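Local atomic coordinates of fructose-bisphosphate aldolase (Slackia heliotrinireducens, PDB entry 4MOZ), a protein that belongs to the DeoC/LacD family of aldolases and folds as a closed eight-stranded beta/alpha (TIM) barrel that assembles with other copies of itself. Residues L37-C42 with V174-P179; V101-K106 with E126-M131; L141-Y146 with G160-Q165; A164-H167 with I172-L175. One frame throughout, in Å; residues are numbered along the deposited sequence.

Contact 1. Residues L37-C42 with V174-P179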
loop_
_atom_site.group_PDB
_atom_site.type_symbol
_atom_site.label_atom_id
_atom_site.label_comp_id
_atom_site.label_asym_id
_atom_site.label_seq_id
_atom_site.Cartn_x
_atom_site.Cartn_y
_atom_site.Cartn_z
ATOM N N LEU C 37 -32.301 16.515 7.719
ATOM C CA LEU C 37 -31.364 15.836 8.609
ATOM C C LEU C 37 -30.922 16.696 9.784
ATOM O O LEU C 37 -30.226 17.701 9.603
ATOM C CB LEU C 37 -30.136 15.319 7.844
ATOM C CG LEU C 37 -29.100 14.530 8.664
ATOM C CD1 LEU C 37 -29.670 13.207 9.157
ATOM C CD2 LEU C 37 -27.826 14.298 7.865
HETATM N N MSE C 38 -31.336 16.289 10.980
HETATM C CA MSE C 38 -30.830 16.868 12.221
HETATM C C MSE C 38 -29.752 15.926 12.741
HETATM O O MSE C 38 -30.057 14.844 13.247
HETATM C CB MSE C 38 -31.958 17.041 13.249
HETATM C CG MSE C 38 -31.591 17.877 14.471
HETATM SE SE MSE C 38 -30.253 17.032 15.634
HETATM C CE MSE C 38 -30.393 18.222 17.183
ATOM N N LEU C 39 -28.493 16.334 12.595
ATOM C CA LEU C 39 -27.354 15.503 12.979
ATOM C C LEU C 39 -26.717 15.979 14.283
ATOM O O LEU C 39 -26.281 17.129 14.394
ATOM C CB LEU C 39 -26.313 15.457 11.848
ATOM C CG LEU C 39 -25.083 14.555 12.040
ATOM C CD1 LEU C 39 -24.647 13.930 10.724
ATOM C CD2 LEU C 39 -23.917 15.290 12.698
ATOM N N PHE C 40 -26.670 15.083 15.263
ATOM C CA PHE C 40 -25.985 15.343 16.522
ATOM C C PHE C 40 -24.570 14.761 16.433
ATOM O O PHE C 40 -24.377 13.536 16.446
ATOM C CB PHE C 40 -26.796 14.759 17.687
ATOM C CG PHE C 40 -26.156 14.919 19.045
ATOM C CD1 PHE C 40 -25.425 16.061 19.375
ATOM C CD2 PHE C 40 -26.323 13.930 20.014
ATOM C CE1 PHE C 40 -24.850 16.200 20.627
ATOM C CE2 PHE C 40 -25.754 14.067 21.277
ATOM C CZ PHE C 40 -25.017 15.203 21.581
ATOM N N ALA C 41 -23.592 15.660 16.317
ATOM C CA ALA C 41 -22.193 15.288 16.132
ATOM C C ALA C 41 -21.500 14.986 17.462
ATOM O O ALA C 41 -21.424 15.842 18.350
ATOM C CB ALA C 41 -21.454 16.381 15.368
ATOM N N CYS C 42 -20.996 13.761 17.584
ATOM C CA CYS C 42 -20.337 13.290 18.802
ATOM C C CYS C 42 -18.972 12.671 18.499
ATOM O O CYS C 42 -18.541 11.737 19.174
ATOM C CB CYS C 42 -21.223 12.261 19.512
ATOM S SG CYS C 42 -22.822 12.897 20.062
ATOM N N VAL C 174 -23.149 10.485 4.856
ATOM C CA VAL C 174 -22.914 11.905 5.086
ATOM C C VAL C 174 -21.413 12.169 4.953
ATOM O O VAL C 174 -20.602 11.542 5.638
ATOM C CB VAL C 174 -23.387 12.355 6.490
ATOM C CG1 VAL C 174 -23.183 13.856 6.675
ATOM C CG2 VAL C 174 -24.847 11.977 6.728
ATOM N N LEU C 175 -21.047 13.089 4.066
ATOM C CA LEU C 175 -19.661 13.503 3.944
ATOM C C LEU C 175 -19.457 14.880 4.558
ATOM O O LEU C 175 -20.179 15.820 4.234
ATOM C CB LEU C 175 -19.219 13.505 2.479
ATOM C CG LEU C 175 -19.213 12.169 1.728
ATOM C CD1 LEU C 175 -18.800 12.388 0.279
ATOM C CD2 LEU C 175 -18.299 11.149 2.398
ATOM N N TRP C 176 -18.494 14.984 5.467
ATOM C CA TRP C 176 -18.011 16.277 5.924
ATOM C C TRP C 176 -16.978 16.705 4.939
ATOM O O TRP C 176 -16.023 15.978 4.690
ATOM C CB TRP C 176 -17.342 16.152 7.279
ATOM C CG TRP C 176 -18.266 16.048 8.461
ATOM C CD1 TRP C 176 -18.443 16.982 9.475
ATOM C CD2 TRP C 176 -19.141 14.919 8.819
ATOM N NE1 TRP C 176 -19.351 16.534 10.398
ATOM C CE2 TRP C 176 -19.807 15.302 10.067
ATOM C CE3 TRP C 176 -19.430 13.684 8.250
ATOM C CZ2 TRP C 176 -20.720 14.466 10.703
ATOM C CZ3 TRP C 176 -20.357 12.853 8.890
ATOM C CH2 TRP C 176 -20.984 13.233 10.093
ATOM N N ILE C 177 -17.142 17.876 4.347
ATOM C CA ILE C 177 -16.139 18.342 3.404
ATOM C C ILE C 177 -15.627 19.722 3.787
ATOM O O ILE C 177 -16.316 20.727 3.604
ATOM C CB ILE C 177 -16.621 18.281 1.938
ATOM C CG1 ILE C 177 -17.080 16.855 1.588
ATOM C CG2 ILE C 177 -15.501 18.725 1.010
ATOM C CD1 ILE C 177 -17.295 16.584 0.109
ATOM N N TYR C 178 -14.417 19.742 4.342
ATOM C CA TYR C 178 -13.773 20.962 4.796
ATOM C C TYR C 178 -12.480 21.179 4.028
ATOM O O TYR C 178 -11.441 20.642 4.409
ATOM C CB TYR C 178 -13.444 20.871 6.284
ATOM C CG TYR C 178 -14.623 20.668 7.204
ATOM C CD1 TYR C 178 -15.756 21.479 7.120
ATOM C CD2 TYR C 178 -14.586 19.688 8.190
ATOM C CE1 TYR C 178 -16.826 21.301 7.979
ATOM C CE2 TYR C 178 -15.650 19.504 9.053
ATOM C CZ TYR C 178 -16.761 20.313 8.945
ATOM O OH TYR C 178 -17.811 20.127 9.809
ATOM N N PRO C 179 -12.533 21.954 2.932
ATOM C CA PRO C 179 -11.285 22.258 2.241
ATOM C C PRO C 179 -10.281 22.886 3.203
ATOM O O PRO C 179 -10.531 23.945 3.780
ATOM C CB PRO C 179 -11.722 23.235 1.151
ATOM C CG PRO C 179 -13.125 22.820 0.847
ATOM C CD PRO C 179 -13.708 22.436 2.182
#

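Contact 2. Residues V101-K106 with E126-M131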
loop_
_atom_site.group_PDB
_atom_site.type_symbol
_atom_site.label_atom_id
_atom_site.label_comp_id
_atom_site.label_asym_id
_atom_site.label_seq_id
_atom_site.Cartn_x
_atom_site.Cartn_y
_atom_site.Cartn_z
ATOM N N VAL C 101 -22.155 5.966 11.885
ATOM C CA VAL C 101 -20.774 5.640 12.236
ATOM C C VAL C 101 -19.783 6.499 11.450
ATOM O O VAL C 101 -19.695 6.412 10.220
ATOM C CB VAL C 101 -20.468 4.139 12.054
ATOM C CG1 VAL C 101 -19.027 3.834 12.446
ATOM C CG2 VAL C 101 -21.431 3.300 12.887
ATOM N N LYS C 102 -19.053 7.338 12.179
ATOM C CA LYS C 102 -18.035 8.190 11.586
ATOM C C LYS C 102 -16.791 7.353 11.292
ATOM O O LYS C 102 -16.079 6.941 12.205
ATOM C CB LYS C 102 -17.725 9.374 12.510
ATOM C CG LYS C 102 -16.703 10.366 11.972
ATOM C CD LYS C 102 -17.111 10.933 10.619
ATOM C CE LYS C 102 -16.464 12.284 10.370
ATOM N NZ LYS C 102 -14.984 12.173 10.249
HETATM N N MSE C 103 -16.548 7.112 10.005
HETATM C CA MSE C 103 -15.548 6.147 9.539
HETATM C C MSE C 103 -14.097 6.593 9.698
HETATM O O MSE C 103 -13.213 5.760 9.883
HETATM C CB MSE C 103 -15.798 5.794 8.072
HETATM C CG MSE C 103 -17.130 5.139 7.818
HETATM SE SE MSE C 103 -17.332 3.451 8.763
HETATM C CE MSE C 103 -16.021 2.382 7.784
ATOM N N ASN C 104 -13.846 7.892 9.588
ATOM C CA ASN C 104 -12.496 8.407 9.782
ATOM C C ASN C 104 -12.409 9.434 10.905
ATOM O O ASN C 104 -13.417 10.018 11.290
ATOM C CB ASN C 104 -11.897 8.931 8.463
ATOM C CG ASN C 104 -12.603 10.164 7.915
ATOM O OD1 ASN C 104 -13.742 10.482 8.274
ATOM N ND2 ASN C 104 -11.921 10.861 7.014
ATOM N N SER C 105 -11.207 9.619 11.444
ATOM C CA SER C 105 -10.939 10.624 12.468
ATOM C C SER C 105 -9.446 10.917 12.541
ATOM O O SER C 105 -8.629 10.073 12.187
ATOM C CB SER C 105 -11.428 10.155 13.844
ATOM O OG SER C 105 -12.844 10.201 13.933
ATOM N N LYS C 106 -9.105 12.113 13.014
ATOM C CA LYS C 106 -7.721 12.492 13.297
ATOM C C LYS C 106 -7.717 13.411 14.512
ATOM O O LYS C 106 -8.770 13.921 14.900
ATOM C CB LYS C 106 -7.088 13.191 12.088
ATOM C CG LYS C 106 -7.667 14.559 11.765
ATOM C CD LYS C 106 -6.712 15.366 10.896
ATOM C CE LYS C 106 -7.157 16.815 10.771
ATOM N NZ LYS C 106 -6.860 17.608 11.997
ATOM N N GLU C 126 -17.017 -3.727 6.867
ATOM C CA GLU C 126 -17.452 -5.001 7.440
ATOM C C GLU C 126 -17.566 -4.957 8.962
ATOM O O GLU C 126 -18.457 -5.582 9.530
ATOM C CB GLU C 126 -16.521 -6.140 7.003
ATOM C CG GLU C 126 -16.740 -6.627 5.571
ATOM C CD GLU C 126 -16.061 -5.767 4.509
ATOM O OE1 GLU C 126 -15.409 -4.752 4.846
ATOM O OE2 GLU C 126 -16.174 -6.116 3.316
ATOM N N ALA C 127 -16.675 -4.211 9.613
ATOM C CA ALA C 127 -16.730 -4.017 11.066
ATOM C C ALA C 127 -18.060 -3.387 11.496
ATOM O O ALA C 127 -18.639 -3.772 12.516
ATOM C CB ALA C 127 -15.562 -3.162 11.538
ATOM N N VAL C 128 -18.538 -2.426 10.707
ATOM C CA VAL C 128 -19.797 -1.738 10.986
ATOM C C VAL C 128 -20.991 -2.656 10.701
ATOM O O VAL C 128 -21.971 -2.667 11.454
ATOM C CB VAL C 128 -19.911 -0.428 10.178
ATOM C CG1 VAL C 128 -21.229 0.278 10.467
ATOM C CG2 VAL C 128 -18.739 0.497 10.485
ATOM N N LEU C 129 -20.889 -3.428 9.620
ATOM C CA LEU C 129 -21.917 -4.396 9.233
ATOM C C LEU C 129 -22.123 -5.471 10.293
ATOM O O LEU C 129 -23.257 -5.880 10.554
ATOM C CB LEU C 129 -21.550 -5.053 7.900
ATOM C CG LEU C 129 -22.047 -4.458 6.577
ATOM C CD1 LEU C 129 -22.089 -2.934 6.577
ATOM C CD2 LEU C 129 -21.215 -4.981 5.412
ATOM N N ALA C 130 -21.022 -5.919 10.897
ATOM C CA ALA C 130 -21.058 -6.927 11.957
ATOM C C ALA C 130 -21.791 -6.387 13.177
ATOM O O ALA C 130 -22.565 -7.095 13.821
ATOM C CB ALA C 130 -19.645 -7.358 12.331
HETATM N N MSE C 131 -21.546 -5.118 13.478
HETATM C CA MSE C 131 -22.178 -4.463 14.603
HETATM C C MSE C 131 -23.680 -4.269 14.355
HETATM O O MSE C 131 -24.491 -4.487 15.258
HETATM C CB MSE C 131 -21.481 -3.137 14.868
HETATM C CG MSE C 131 -21.657 -2.620 16.260
HETATM SE SE MSE C 131 -20.387 -1.201 16.629
HETATM C CE MSE C 131 -21.629 0.060 17.372
#

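Contact 3. Residues L141-Y146 with G160-Q165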
loop_
_atom_site.group_PDB
_atom_site.type_symbol
_atom_site.label_atom_id
_atom_site.label_comp_id
_atom_site.label_asym_id
_atom_site.label_seq_id
_atom_site.Cartn_x
_atom_site.Cartn_y
_atom_site.Cartn_z
ATOM N N LEU C 141 -23.261 6.060 7.446
ATOM C CA LEU C 141 -21.843 6.258 7.659
ATOM C C LEU C 141 -21.477 7.708 7.415
ATOM O O LEU C 141 -22.154 8.414 6.651
ATOM C CB LEU C 141 -21.028 5.369 6.714
ATOM C CG LEU C 141 -21.309 3.865 6.633
ATOM C CD1 LEU C 141 -20.320 3.226 5.675
ATOM C CD2 LEU C 141 -21.244 3.180 7.992
ATOM N N GLY C 142 -20.403 8.141 8.070
ATOM C CA GLY C 142 -19.847 9.470 7.874
ATOM C C GLY C 142 -18.365 9.414 7.540
ATOM O O GLY C 142 -17.660 8.500 7.969
ATOM N N TYR C 143 -17.896 10.395 6.772
ATOM C CA TYR C 143 -16.493 10.484 6.379
ATOM C C TYR C 143 -16.123 11.938 6.119
ATOM O O TYR C 143 -16.904 12.674 5.511
ATOM C CB TYR C 143 -16.230 9.630 5.129
ATOM C CG TYR C 143 -14.766 9.477 4.783
ATOM C CD1 TYR C 143 -14.136 10.393 3.934
ATOM C CD2 TYR C 143 -14.006 8.424 5.302
ATOM C CE1 TYR C 143 -12.796 10.267 3.613
ATOM C CE2 TYR C 143 -12.662 8.291 4.979
ATOM C CZ TYR C 143 -12.064 9.222 4.136
ATOM O OH TYR C 143 -10.731 9.123 3.810
ATOM N N THR C 144 -14.940 12.343 6.580
ATOM C CA THR C 144 -14.424 13.699 6.356
ATOM C C THR C 144 -13.378 13.750 5.241
ATOM O O THR C 144 -12.469 12.922 5.201
ATOM C CB THR C 144 -13.788 14.268 7.639
ATOM O OG1 THR C 144 -14.774 14.316 8.670
ATOM C CG2 THR C 144 -13.244 15.679 7.406
ATOM N N LEU C 145 -13.502 14.733 4.351
ATOM C CA LEU C 145 -12.489 14.981 3.318
ATOM C C LEU C 145 -11.968 16.402 3.429
ATOM O O LEU C 145 -12.758 17.344 3.506
ATOM C CB LEU C 145 -13.055 14.791 1.909
ATOM C CG LEU C 145 -13.560 13.428 1.453
ATOM C CD1 LEU C 145 -15.061 13.309 1.689
ATOM C CD2 LEU C 145 -13.230 13.245 -0.022
ATOM N N TYR C 146 -10.643 16.551 3.441
ATOM C CA TYR C 146 -10.019 17.868 3.352
ATOM C C TYR C 146 -9.540 18.086 1.924
ATOM O O TYR C 146 -8.431 17.701 1.565
ATOM C CB TYR C 146 -8.866 18.026 4.359
ATOM C CG TYR C 146 -9.236 17.592 5.760
ATOM C CD1 TYR C 146 -10.010 18.408 6.591
ATOM C CD2 TYR C 146 -8.833 16.353 6.248
ATOM C CE1 TYR C 146 -10.362 17.997 7.871
ATOM C CE2 TYR C 146 -9.180 15.935 7.521
ATOM C CZ TYR C 146 -9.942 16.754 8.328
ATOM O OH TYR C 146 -10.282 16.323 9.592
ATOM N N GLY C 160 -14.860 7.693 -2.024
ATOM C CA GLY C 160 -15.539 7.170 -3.202
ATOM C C GLY C 160 -15.911 5.706 -3.051
ATOM O O GLY C 160 -17.034 5.316 -3.360
ATOM N N GLN C 161 -14.967 4.906 -2.556
ATOM C CA GLN C 161 -15.177 3.478 -2.325
ATOM C C GLN C 161 -16.211 3.244 -1.228
ATOM O O GLN C 161 -17.036 2.322 -1.320
ATOM C CB GLN C 161 -13.848 2.797 -1.963
ATOM C CG GLN C 161 -13.933 1.294 -1.711
ATOM C CD GLN C 161 -14.225 0.483 -2.968
ATOM O OE1 GLN C 161 -14.047 0.959 -4.085
ATOM N NE2 GLN C 161 -14.667 -0.752 -2.785
ATOM N N LEU C 162 -16.155 4.082 -0.197
ATOM C CA LEU C 162 -17.056 3.985 0.939
ATOM C C LEU C 162 -18.508 4.229 0.534
ATOM O O LEU C 162 -19.409 3.502 0.962
ATOM C CB LEU C 162 -16.643 4.980 2.021
ATOM C CG LEU C 162 -17.215 4.730 3.413
ATOM C CD1 LEU C 162 -16.500 3.567 4.092
ATOM C CD2 LEU C 162 -17.100 5.996 4.245
ATOM N N VAL C 163 -18.728 5.253 -0.289
ATOM C CA VAL C 163 -20.075 5.591 -0.745
ATOM C C VAL C 163 -20.675 4.425 -1.525
ATOM O O VAL C 163 -21.806 4.012 -1.260
ATOM C CB VAL C 163 -20.108 6.886 -1.589
ATOM C CG1 VAL C 163 -21.503 7.114 -2.156
ATOM C CG2 VAL C 163 -19.693 8.083 -0.745
ATOM N N ALA C 164 -19.901 3.885 -2.464
ATOM C CA ALA C 164 -20.322 2.725 -3.241
ATOM C C ALA C 164 -20.693 1.540 -2.342
ATOM O O ALA C 164 -21.715 0.899 -2.550
ATOM C CB ALA C 164 -19.235 2.331 -4.224
ATOM N N GLN C 165 -19.871 1.277 -1.332
ATOM C CA GLN C 165 -20.068 0.125 -0.456
ATOM C C GLN C 165 -21.239 0.308 0.497
ATOM O O GLN C 165 -21.982 -0.644 0.761
ATOM C CB GLN C 165 -18.799 -0.178 0.337
ATOM C CG GLN C 165 -17.711 -0.864 -0.472
ATOM C CD GLN C 165 -16.457 -1.127 0.341
ATOM O OE1 GLN C 165 -15.971 -2.251 0.388
ATOM N NE2 GLN C 165 -15.933 -0.091 0.992
#

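Contact 4. Residues A164-H167 with I172-L175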
loop_
_atom_site.group_PDB
_atom_site.type_symbol
_atom_site.label_atom_id
_atom_site.label_comp_id
_atom_site.label_asym_id
_atom_site.label_seq_id
_atom_site.Cartn_x
_atom_site.Cartn_y
_atom_site.Cartn_z
ATOM N N ALA C 164 -19.901 3.885 -2.464
ATOM C CA ALA C 164 -20.322 2.725 -3.241
ATOM C C ALA C 164 -20.693 1.540 -2.342
ATOM O O ALA C 164 -21.715 0.899 -2.550
ATOM C CB ALA C 164 -19.235 2.331 -4.224
ATOM N N GLN C 165 -19.871 1.277 -1.332
ATOM C CA GLN C 165 -20.068 0.125 -0.456
ATOM C C GLN C 165 -21.239 0.308 0.497
ATOM O O GLN C 165 -21.982 -0.644 0.761
ATOM C CB GLN C 165 -18.799 -0.178 0.337
ATOM C CG GLN C 165 -17.711 -0.864 -0.472
ATOM C CD GLN C 165 -16.457 -1.127 0.341
ATOM O OE1 GLN C 165 -15.971 -2.251 0.388
ATOM N NE2 GLN C 165 -15.933 -0.091 0.992
ATOM N N ALA C 166 -21.401 1.528 1.011
ATOM C CA ALA C 166 -22.511 1.842 1.903
ATOM C C ALA C 166 -23.853 1.680 1.195
ATOM O O ALA C 166 -24.787 1.090 1.745
ATOM C CB ALA C 166 -22.371 3.245 2.464
ATOM N N HIS C 167 -23.936 2.189 -0.030
ATOM C CA HIS C 167 -25.168 2.116 -0.803
ATOM C C HIS C 167 -25.492 0.722 -1.231
ATOM O O HIS C 167 -26.661 0.371 -1.372
ATOM C CB HIS C 167 -25.134 3.078 -1.979
ATOM C CG HIS C 167 -25.324 4.516 -1.572
ATOM N ND1 HIS C 167 -25.009 5.546 -2.374
ATOM C CD2 HIS C 167 -25.797 5.072 -0.382
ATOM C CE1 HIS C 167 -25.279 6.705 -1.742
ATOM N NE2 HIS C 167 -25.761 6.411 -0.522
ATOM N N ILE C 172 -27.150 5.111 4.447
ATOM C CA ILE C 172 -26.990 6.474 3.954
ATOM C C ILE C 172 -25.552 6.943 4.194
ATOM O O ILE C 172 -24.827 6.352 4.997
ATOM C CB ILE C 172 -28.024 7.463 4.550
ATOM C CG1 ILE C 172 -27.734 7.751 6.023
ATOM C CG2 ILE C 172 -29.452 6.950 4.347
ATOM C CD1 ILE C 172 -28.224 9.106 6.484
ATOM N N VAL C 173 -25.136 7.987 3.479
ATOM C CA VAL C 173 -23.782 8.509 3.625
ATOM C C VAL C 173 -23.767 10.024 3.775
ATOM O O VAL C 173 -24.296 10.748 2.930
ATOM C CB VAL C 173 -22.877 8.114 2.440
ATOM C CG1 VAL C 173 -21.455 8.619 2.664
ATOM C CG2 VAL C 173 -22.873 6.605 2.244
ATOM N N VAL C 174 -23.149 10.485 4.856
ATOM C CA VAL C 174 -22.914 11.905 5.086
ATOM C C VAL C 174 -21.413 12.169 4.953
ATOM O O VAL C 174 -20.602 11.542 5.638
ATOM C CB VAL C 174 -23.387 12.355 6.490
ATOM C CG1 VAL C 174 -23.183 13.856 6.675
ATOM C CG2 VAL C 174 -24.847 11.977 6.728
ATOM N N LEU C 175 -21.047 13.089 4.066
ATOM C CA LEU C 175 -19.661 13.503 3.944
ATOM C C LEU C 175 -19.457 14.880 4.558
ATOM O O LEU C 175 -20.179 15.820 4.234
ATOM C CB LEU C 175 -19.219 13.505 2.479
ATOM C CG LEU C 175 -19.213 12.169 1.728
ATOM C CD1 LEU C 175 -18.800 12.388 0.279
ATOM C CD2 LEU C 175 -18.299 11.149 2.398
#

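Contact 1. Residues L37-C42 with V174-P179
Leu37 and Val174 meet tip to tip, with CD2 of Leu37 lying 3.9 Å from CG2 of Val174. One level along the strand, Leu39 reaches Trp176 with both of its branches: CD1 comes within 3.8 Å of Trp176 CH2, and CD2 within 3.9 Å of Trp176 CZ2. Both methyls come from the same side of the indole plane, at a slant, to the CZ2-CH2 bond. A looser contact, 4.3 Å from Leu39 CD1 to Val174 CG1, ties the two levels together. No hydrogen bond spans the gap, and apolar branches do all the touching. Leucine suits strand 37-41 because its length lets it reach inward from a distant backbone; CG of Leu39 stands anti to the backbone N (chi1 -176°), which carries the fork out toward the indole. Val174 is compact enough to share its level with Leu37, while the broad Trp176 swings its far end nearer than its first bond would suggest. Around this first shell, Phe208 touches both Leu37 and Val174, and Lys102 lies in cation-pi contact with the indole. The ring of Tyr178 brings CZ to the indole edge, in its plane. The backbones stay well apart, the strand axes approaching no closer than 11.7 Å and crossing at -65°, so side chains must fill the space between. Strands 37-41 and 172-177 are the first and fifth of eight, and such filling between non-neighbouring strands is characteristic of the interior of a TIM barrel.

Contact 2. Residues V101-K106 with E126-M131
Val101 and Val128 mark the nearest approach of the two backbones, their CA atoms 7.5 Å apart. Residues 101-102 end a barrel strand, after which the chain turns into a loop; 126-131 is helical, as the bond from Ala130 N to Glu126 O (2.9 Å) attests. The two valines lie alongside each other, running opposite ways, and pair their methyls crosswise, CG2 of Val101 lying 3.9 Å from CG1 of Val128, and CG1 of Val101 3.9 Å from CG2 of Val128. Beta-branched valine, with two methyls close to its backbone, suits this approach. Met103, present as selenomethionine, adds its SE at 3.7 Å from Val128 CG2. Its chain is bent at both chi2 (-61°) and chi3 (-68°), which folds the selenium back to the helix although the first bond does not head there. Lys102 has the other role: on the strand next to Val101, it turns from the helix, and its NZ bonds Asn104 OD1 and Asn104 O, each at 2.9 Å and each from above the carbonyl plane. Ser105 OG reaches the same Asn104 O from the opposite face at 2.7 Å, so two donors grip that oxygen. NZ also bonds Thr144 OG1, and Asn104 OD1 takes the backbone N of Thr144, which ties the loop to the next strand. Val128 further packs on Val138 and Leu141. Outside, Ala127 meets Ala164 of the second subunit. Strand 99-102, helix 125-132 and strand 138-145 form one beta-alpha-beta unit, with an apolar layer between strand and helix as in TIM barrels generally.

Contact 3. Residues L141-Y146 with G160-Q165
Leu141 opens the contact by placing CD1 against Leu162, 4.1 Å from its CG and equally far from its CD1. The leucines meet at a slant, one methyl of Leu141 lying against both the branch point and one methyl of Leu162. Gly142 contributes backbone hydrogen bonds to Val101 of the preceding strand and to Met103 just beyond it. Tyr143 then turns to the helix again: its CB lies 3.8 Å from Leu162 CD2, and the same methyl reaches ring atom Tyr143 CD2 at 4.1 Å, at a slant. Leu162 spans both residues because its CG stands anti to the backbone N (chi1 -163°), fanning one branch to Leu141 and the other to Tyr143; a forked side chain suits a place between two strand residues. Here a barrel strand is covered by the helix that follows it, the first half of the beta-alpha-beta unit running on to strand 172-177. Tyrosine lets the apolar part of the side chain join the packing while its OH bonds Glu158 OE1, one turn before Leu162 in the helix. Leu145 CG sits in plane at the ring edge. Gln161 OE1 bonds the backbone N of Asp124 of the third subunit. Last in the segment, Tyr146 has Thr144 CG2 over one face of its ring, 3.5 Å from the plane and toward the rim.

Contact 4. Residues A164-H167 with I172-L175
Ala166 presses its CB against CG2 of Val173 at 3.4 Å, tighter than carbons usually come, though at this resolution the exact value should be read with caution. Alanine's single methyl suits this close approach of helix and strand, and it also meets Leu171 and Leu141. The second neighbour of Val173 CG2 is the imidazole of His167, whose NE2 lies 4.0 Å away and at a slant to the methyl. One branch of the valine therefore occupies the corner between two successive residues of the helix. CG2 of Val173, anti to the carbonyl carbon, is the branch turned to the helix, while CG1 stands anti to the backbone N (chi1 -177°). In His167 the first torsion (chi1 -75°) sets the ring beside the backbone N, and its far end swings closer to the strand than the first bond does. The CA atoms of His167 and Ile172 are 6.7 Å apart, reflecting the short connection from helix 152-168 into strand 172-177. Ile172 points its side chain from the helix, onto Tyr23 and Ala30 of helix 20-30. The polar end of the histidine is satisfied beyond the two segments: ND1 is bonded to Asp14 OD2 and NE2 to Asp207 OD2, which also bonds the backbone N of Val173. Helix and strand are thus pinned through one carboxylate oxygen beside an apolar contact. With an aspartate oxygen at each ring nitrogen, the surroundings would tend to favour the protonated imidazole, although Arg89 of the third subunit packs nearby.

Overall arrangement
All four contacts are buried, but at different depths. The centre of contact 1 is about 3 Å from the centre of the chain and fills the barrel interior, whereas the centres of contacts 2, 3 and 4 are 13 to 15 Å from it, in the layer between strands and helices. Contacts 3 and 4 cover the two halves of one beta-alpha-beta unit around helix 152-168; contact 2 belongs to the preceding unit, and contacts 1 and 4 share strand 172-177. Apolar touches dominate throughout, joined by polar networks of loop and lysine in contact 2 and by histidine and aspartates in contact 4. Other subunits approach contacts 2, 3 and 4, while none touches contact 1.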